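Local coordinates for protein fructose transport system repressor FruR (Pseudomonas putida, PDB 3O74) that probably regulates transcription, as repressor and activator, by sequence-specific DNA binding, with fructose 1-phosphate as its preferred effector, at residues L219-P224 / K266-V271; A112-S117 / P226-A231. All blocks are in the same frame, centred on the assembly; numbering follows the deposited sequence.

Contact 1 of 2, residues L219-P224 / K266-V271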
loop_
_atom_site.group_PDB
_atom_site.type_symbol
_atom_site.label_atom_id
_atom_site.label_comp_id
_atom_site.label_asym_id
_atom_site.label_seq_id
_atom_site.Cartn_x
_atom_site.Cartn_y
_atom_site.Cartn_z
ATOM N N LEU B 219 10.688 -2.271 7.950
ATOM C CA LEU B 219 10.789 -2.775 9.315
ATOM C C LEU B 219 11.652 -4.037 9.416
ATOM O O LEU B 219 12.015 -4.460 10.514
ATOM C CB LEU B 219 9.400 -2.971 9.938
ATOM C CG LEU B 219 8.488 -1.740 9.915
ATOM C CD1 LEU B 219 7.314 -1.908 10.869
ATOM C CD2 LEU B 219 9.271 -0.487 10.266
ATOM N N LEU B 220 11.995 -4.621 8.272
ATOM C CA LEU B 220 12.946 -5.727 8.236
ATOM C C LEU B 220 14.308 -5.293 8.782
ATOM O O LEU B 220 15.096 -6.121 9.240
ATOM C CB LEU B 220 13.104 -6.259 6.811
ATOM C CG LEU B 220 12.529 -7.642 6.494
ATOM C CD1 LEU B 220 11.139 -7.805 7.089
ATOM C CD2 LEU B 220 12.513 -7.893 4.990
ATOM N N ASP B 221 14.583 -3.993 8.726
ATOM C CA ASP B 221 15.838 -3.450 9.235
ATOM C C ASP B 221 15.917 -3.552 10.756
ATOM O O ASP B 221 17.002 -3.495 11.331
ATOM C CB ASP B 221 16.010 -1.989 8.806
ATOM C CG ASP B 221 16.381 -1.845 7.339
ATOM O OD1 ASP B 221 17.266 -2.586 6.866
ATOM O OD2 ASP B 221 15.793 -0.974 6.664
ATOM N N PHE B 222 14.760 -3.699 11.398
ATOM C CA PHE B 222 14.674 -3.721 12.855
ATOM C C PHE B 222 14.423 -5.122 13.413
ATOM O O PHE B 222 14.439 -5.324 14.629
ATOM C CB PHE B 222 13.568 -2.781 13.335
ATOM C CG PHE B 222 13.779 -1.346 12.945
ATOM C CD1 PHE B 222 14.385 -0.460 13.820
ATOM C CD2 PHE B 222 13.365 -0.882 11.709
ATOM C CE1 PHE B 222 14.579 0.864 13.469
ATOM C CE2 PHE B 222 13.556 0.439 11.351
ATOM C CZ PHE B 222 14.165 1.313 12.233
ATOM N N LEU B 223 14.167 -6.076 12.525
ATOM C CA LEU B 223 13.975 -7.465 12.931
ATOM C C LEU B 223 15.271 -8.060 13.458
ATOM O O LEU B 223 16.324 -7.899 12.842
ATOM C CB LEU B 223 13.486 -8.317 11.758
ATOM C CG LEU B 223 11.986 -8.458 11.521
ATOM C CD1 LEU B 223 11.741 -9.629 10.586
ATOM C CD2 LEU B 223 11.256 -8.664 12.833
ATOM N N PRO B 224 15.198 -8.754 14.603
ATOM C CA PRO B 224 16.344 -9.515 15.108
ATOM C C PRO B 224 16.674 -10.636 14.131
ATOM O O PRO B 224 17.840 -10.965 13.911
ATOM C CB PRO B 224 15.823 -10.104 16.423
ATOM C CG PRO B 224 14.676 -9.238 16.807
ATOM C CD PRO B 224 14.049 -8.814 15.521
ATOM N N LYS B 266 18.900 -6.864 -1.267
ATOM C CA LYS B 266 19.053 -6.314 0.072
ATOM C C LYS B 266 19.459 -7.436 1.015
ATOM O O LYS B 266 18.616 -8.210 1.466
ATOM C CB LYS B 266 17.751 -5.681 0.555
ATOM C CG LYS B 266 17.808 -5.214 2.003
ATOM C CD LYS B 266 18.721 -4.005 2.165
ATOM C CE LYS B 266 19.175 -3.847 3.609
ATOM N NZ LYS B 266 18.878 -2.497 4.166
ATOM N N GLN B 267 20.753 -7.532 1.300
ATOM C CA GLN B 267 21.257 -8.577 2.184
ATOM C C GLN B 267 21.346 -8.094 3.616
ATOM O O GLN B 267 21.985 -7.084 3.909
ATOM C CB GLN B 267 22.617 -9.092 1.718
ATOM C CG GLN B 267 22.548 -10.122 0.594
ATOM C CD GLN B 267 23.905 -10.724 0.276
ATOM O OE1 GLN B 267 24.795 -10.048 -0.249
ATOM N NE2 GLN B 267 24.072 -12.001 0.600
ATOM N N ARG B 268 20.691 -8.827 4.506
ATOM C CA ARG B 268 20.709 -8.508 5.920
ATOM C C ARG B 268 21.354 -9.651 6.691
ATOM O O ARG B 268 21.681 -9.515 7.867
ATOM C CB ARG B 268 19.289 -8.243 6.413
ATOM C CG ARG B 268 18.608 -7.114 5.665
ATOM C CD ARG B 268 17.137 -7.034 5.998
ATOM N NE ARG B 268 16.391 -6.335 4.956
ATOM C CZ ARG B 268 15.795 -5.164 5.129
ATOM N NH1 ARG B 268 15.847 -4.567 6.309
ATOM N NH2 ARG B 268 15.140 -4.593 4.132
ATOM N N ILE B 269 21.538 -10.779 6.014
ATOM C CA ILE B 269 22.196 -11.928 6.615
ATOM C C ILE B 269 23.703 -11.861 6.389
ATOM O O ILE B 269 24.170 -11.906 5.252
ATOM C CB ILE B 269 21.647 -13.252 6.054
ATOM C CG1 ILE B 269 20.140 -13.356 6.312
ATOM C CG2 ILE B 269 22.384 -14.434 6.665
ATOM C CD1 ILE B 269 19.521 -14.647 5.816
ATOM N N SER B 270 24.457 -11.760 7.480
ATOM C CA SER B 270 25.908 -11.616 7.398
ATOM C C SER B 270 26.558 -12.805 6.698
ATOM O O SER B 270 26.242 -13.961 6.988
ATOM C CB SER B 270 26.512 -11.426 8.791
ATOM O OG SER B 270 26.345 -12.585 9.588
ATOM N N VAL B 271 27.478 -12.513 5.784
ATOM C CA VAL B 271 28.119 -13.545 4.978
ATOM C C VAL B 271 29.638 -13.463 5.089
ATOM O O VAL B 271 30.332 -14.475 4.999
ATOM C CB VAL B 271 27.717 -13.421 3.496
ATOM C CG1 VAL B 271 28.234 -12.112 2.912
ATOM C CG2 VAL B 271 28.240 -14.610 2.699
#

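Contact 2 of 2, residues A112-S117 / P226-A231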
loop_
_atom_site.group_PDB
_atom_site.type_symbol
_atom_site.label_atom_id
_atom_site.label_comp_id
_atom_site.label_asym_id
_atom_site.label_seq_id
_atom_site.Cartn_x
_atom_site.Cartn_y
_atom_site.Cartn_z
ATOM N N ALA B 112 18.035 -17.839 -3.224
ATOM C CA ALA B 112 18.185 -19.170 -2.653
ATOM C C ALA B 112 19.653 -19.493 -2.379
ATOM O O ALA B 112 19.994 -20.047 -1.333
ATOM C CB ALA B 112 17.571 -20.213 -3.570
ATOM N N ALA B 113 20.518 -19.138 -3.322
ATOM C CA ALA B 113 21.949 -19.382 -3.176
ATOM C C ALA B 113 22.515 -18.664 -1.952
ATOM O O ALA B 113 23.438 -19.159 -1.306
ATOM C CB ALA B 113 22.687 -18.959 -4.432
ATOM N N SER B 114 21.957 -17.501 -1.632
ATOM C CA SER B 114 22.434 -16.732 -0.486
ATOM C C SER B 114 22.134 -17.439 0.836
ATOM O O SER B 114 22.836 -17.236 1.827
ATOM C CB SER B 114 21.862 -15.308 -0.492
ATOM O OG SER B 114 20.525 -15.272 -0.020
ATOM N N LEU B 115 21.094 -18.270 0.848
ATOM C CA LEU B 115 20.755 -19.054 2.032
ATOM C C LEU B 115 21.573 -20.342 2.078
ATOM O O LEU B 115 21.957 -20.812 3.150
ATOM C CB LEU B 115 19.263 -19.393 2.050
ATOM C CG LEU B 115 18.276 -18.241 1.843
ATOM C CD1 LEU B 115 16.850 -18.705 2.106
ATOM C CD2 LEU B 115 18.629 -17.052 2.722
ATOM N N LEU B 116 21.832 -20.905 0.901
ATOM C CA LEU B 116 22.568 -22.158 0.771
ATOM C C LEU B 116 23.983 -22.074 1.341
ATOM O O LEU B 116 24.631 -23.097 1.561
ATOM C CB LEU B 116 22.616 -22.593 -0.697
ATOM C CG LEU B 116 21.719 -23.761 -1.112
ATOM C CD1 LEU B 116 20.702 -24.090 -0.031
ATOM C CD2 LEU B 116 21.026 -23.468 -2.435
ATOM N N SER B 117 24.458 -20.855 1.580
ATOM C CA SER B 117 25.814 -20.654 2.079
ATOM C C SER B 117 26.007 -21.272 3.462
ATOM O O SER B 117 27.078 -21.788 3.775
ATOM C CB SER B 117 26.160 -19.163 2.120
ATOM O OG SER B 117 25.919 -18.618 3.408
ATOM N N PRO B 226 17.273 -11.698 10.663
ATOM C CA PRO B 226 17.660 -11.048 9.407
ATOM C C PRO B 226 17.002 -11.707 8.199
ATOM O O PRO B 226 16.953 -12.933 8.112
ATOM C CB PRO B 226 19.177 -11.254 9.362
ATOM C CG PRO B 226 19.414 -12.487 10.164
ATOM C CD PRO B 226 18.377 -12.477 11.250
ATOM N N VAL B 227 16.507 -10.890 7.275
ATOM C CA VAL B 227 15.851 -11.401 6.079
ATOM C C VAL B 227 16.462 -10.795 4.813
ATOM O O VAL B 227 16.484 -9.576 4.649
ATOM C CB VAL B 227 14.338 -11.084 6.106
ATOM C CG1 VAL B 227 13.663 -11.576 4.835
ATOM C CG2 VAL B 227 13.682 -11.698 7.334
ATOM N N ASN B 228 16.960 -11.645 3.922
ATOM C CA ASN B 228 17.424 -11.184 2.618
ATOM C C ASN B 228 16.241 -10.918 1.695
ATOM O O ASN B 228 15.301 -11.707 1.637
ATOM C CB ASN B 228 18.366 -12.206 1.988
ATOM C CG ASN B 228 19.744 -12.195 2.621
ATOM O OD1 ASN B 228 20.034 -11.383 3.499
ATOM N ND2 ASN B 228 20.602 -13.092 2.169
ATOM N N ALA B 229 16.292 -9.807 0.969
ATOM C CA ALA B 229 15.162 -9.392 0.145
ATOM C C ALA B 229 15.571 -8.949 -1.257
ATOM O O ALA B 229 16.577 -8.269 -1.436
ATOM C CB ALA B 229 14.379 -8.290 0.845
HETATM N N MSE B 230 14.772 -9.340 -2.247
HETATM C CA MSE B 230 14.974 -8.923 -3.631
HETATM C C MSE B 230 13.874 -7.942 -4.029
HETATM O O MSE B 230 12.759 -8.356 -4.333
HETATM C CB MSE B 230 14.931 -10.137 -4.557
HETATM C CG MSE B 230 16.197 -10.975 -4.569
HETATM SE SE MSE B 230 17.607 -10.119 -5.597
HETATM C CE MSE B 230 18.893 -11.576 -5.588
ATOM N N ALA B 231 14.189 -6.648 -4.028
ATOM C CA ALA B 231 13.193 -5.610 -4.290
ATOM C C ALA B 231 13.136 -5.177 -5.761
ATOM O O ALA B 231 14.153 -5.145 -6.446
ATOM C CB ALA B 231 13.439 -4.407 -3.392
#

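Contact 1 of 2, residues L219-P224 / K266-V271
Asp221 reaches across to Lys266 and Arg268 from the 3-10 turn that precedes strand 227-231, and each step of its side chain lies near the arginine. Its CB is 3.6 Å from Arg268 NH1. With CG anti to the carbonyl carbon (chi1 -75°) and 3.0 Å from Arg268 NH1, the carboxylate meets the guanidinium, the two planes 34° apart. OD1 is the gripping atom. It forms a salt bridge with Arg268 NH1 at 2.5 Å, a separation short enough for its exact length to be doubtful. The same OD1 takes a charge-assisted hydrogen bond, also a salt bridge, from Lys266 NZ through its syn lone pair, at 3.1 Å. OD2 stands farther off, 3.6 Å from Arg268 NH1. The guanidinium itself is sandwiched: Leu220 CB sits 3.2 Å above one face, while Lys266 CE lies over the opposite one, 3.9 Å from the plane. Leu220 and Phe222 also pack on the second subunit, placing the turn at the dimer interface. Asp221, Lys266 and Arg268 thus form a salt-bridge network, with Asp216 a second partner of Arg268, at NH2. One carboxylate oxygen shared by two cations would be expected to favour the ionised form of Asp221.

Contact 2 of 2, residues A112-S117 / P226-A231
The C-terminal part of helix 104-116 lies against strand 227-231 of the sheet beneath it, an alpha/beta layer contact carried by one polar pair, Ser114 and Asn228. Their CA atoms, 8.1 Å apart, are the nearest between 112-117 and 226-231, and only 86 Å² is buried, counting both segments. Asn228 ND2 donates a hydrogen bond to Ser114 OG at 3.1 Å. The N-H...O angle is 158°, and OG lies just 2° out of the amide plane, so the bond lies in that plane but is moderately bent. Ser114 CB follows behind its hydroxyl, 3.7 Å from Asn228 ND2. A chi1 of 79° sets OG between the backbone N and the carbonyl carbon of Ser114, and from there the hydroxyl also bonds to the carbonyl oxygen of Leu111, one turn back in the helix. It therefore accepts from the strand while donating to its own helix.

This is the periplasmic-binding-protein fold of the LacI family, in which helices pack on a largely parallel sheet. Strand 227-231 runs parallel to 210-214 on one side and antiparallel to 257-266 on the other. The CB of Asn228 is directed toward the helix and that of Val227 away from it; the Val227 side chain packs on Leu211 and Thr213. Phe265, from the antiparallel neighbour, touches both Ser114 and Asn228 and lends the polar pair a nonpolar flank. Leu115 contributes marginally: its CD2 comes no nearer than 4.5 Å to Asn228 ND2. The selenomethionine Met230, two residues along the strand, packs on Ala107 and Gln110 of the same helix. On the other branch of the Asn228 amide, OD1 accepts hydrogen bonds from the backbone N atoms of Arg268 and Ile269, which fixes the rotation of this buried group from both ends.

Overall arrangement
From the N terminus, helix 104-116 supplies residues 112-117; their partner in contact 2, residues 226-231, arrives 109 residues later, closing a long loop that runs through several strands and helices. Residues 219-224 fall inside that loop, and their partner 266-271 comes after it, so the two contacts cross rather than nest. Their centres are 10 Å apart and they meet directly: Lys266 N lies 2.7 Å from Ala229 O, a probable backbone hydrogen bond, and Arg268 CD packs on Val227 O. Strand 227-231 and the C-terminal tail beside it thus lie between helix 104-116 and the 3-10 turn that faces the second subunit.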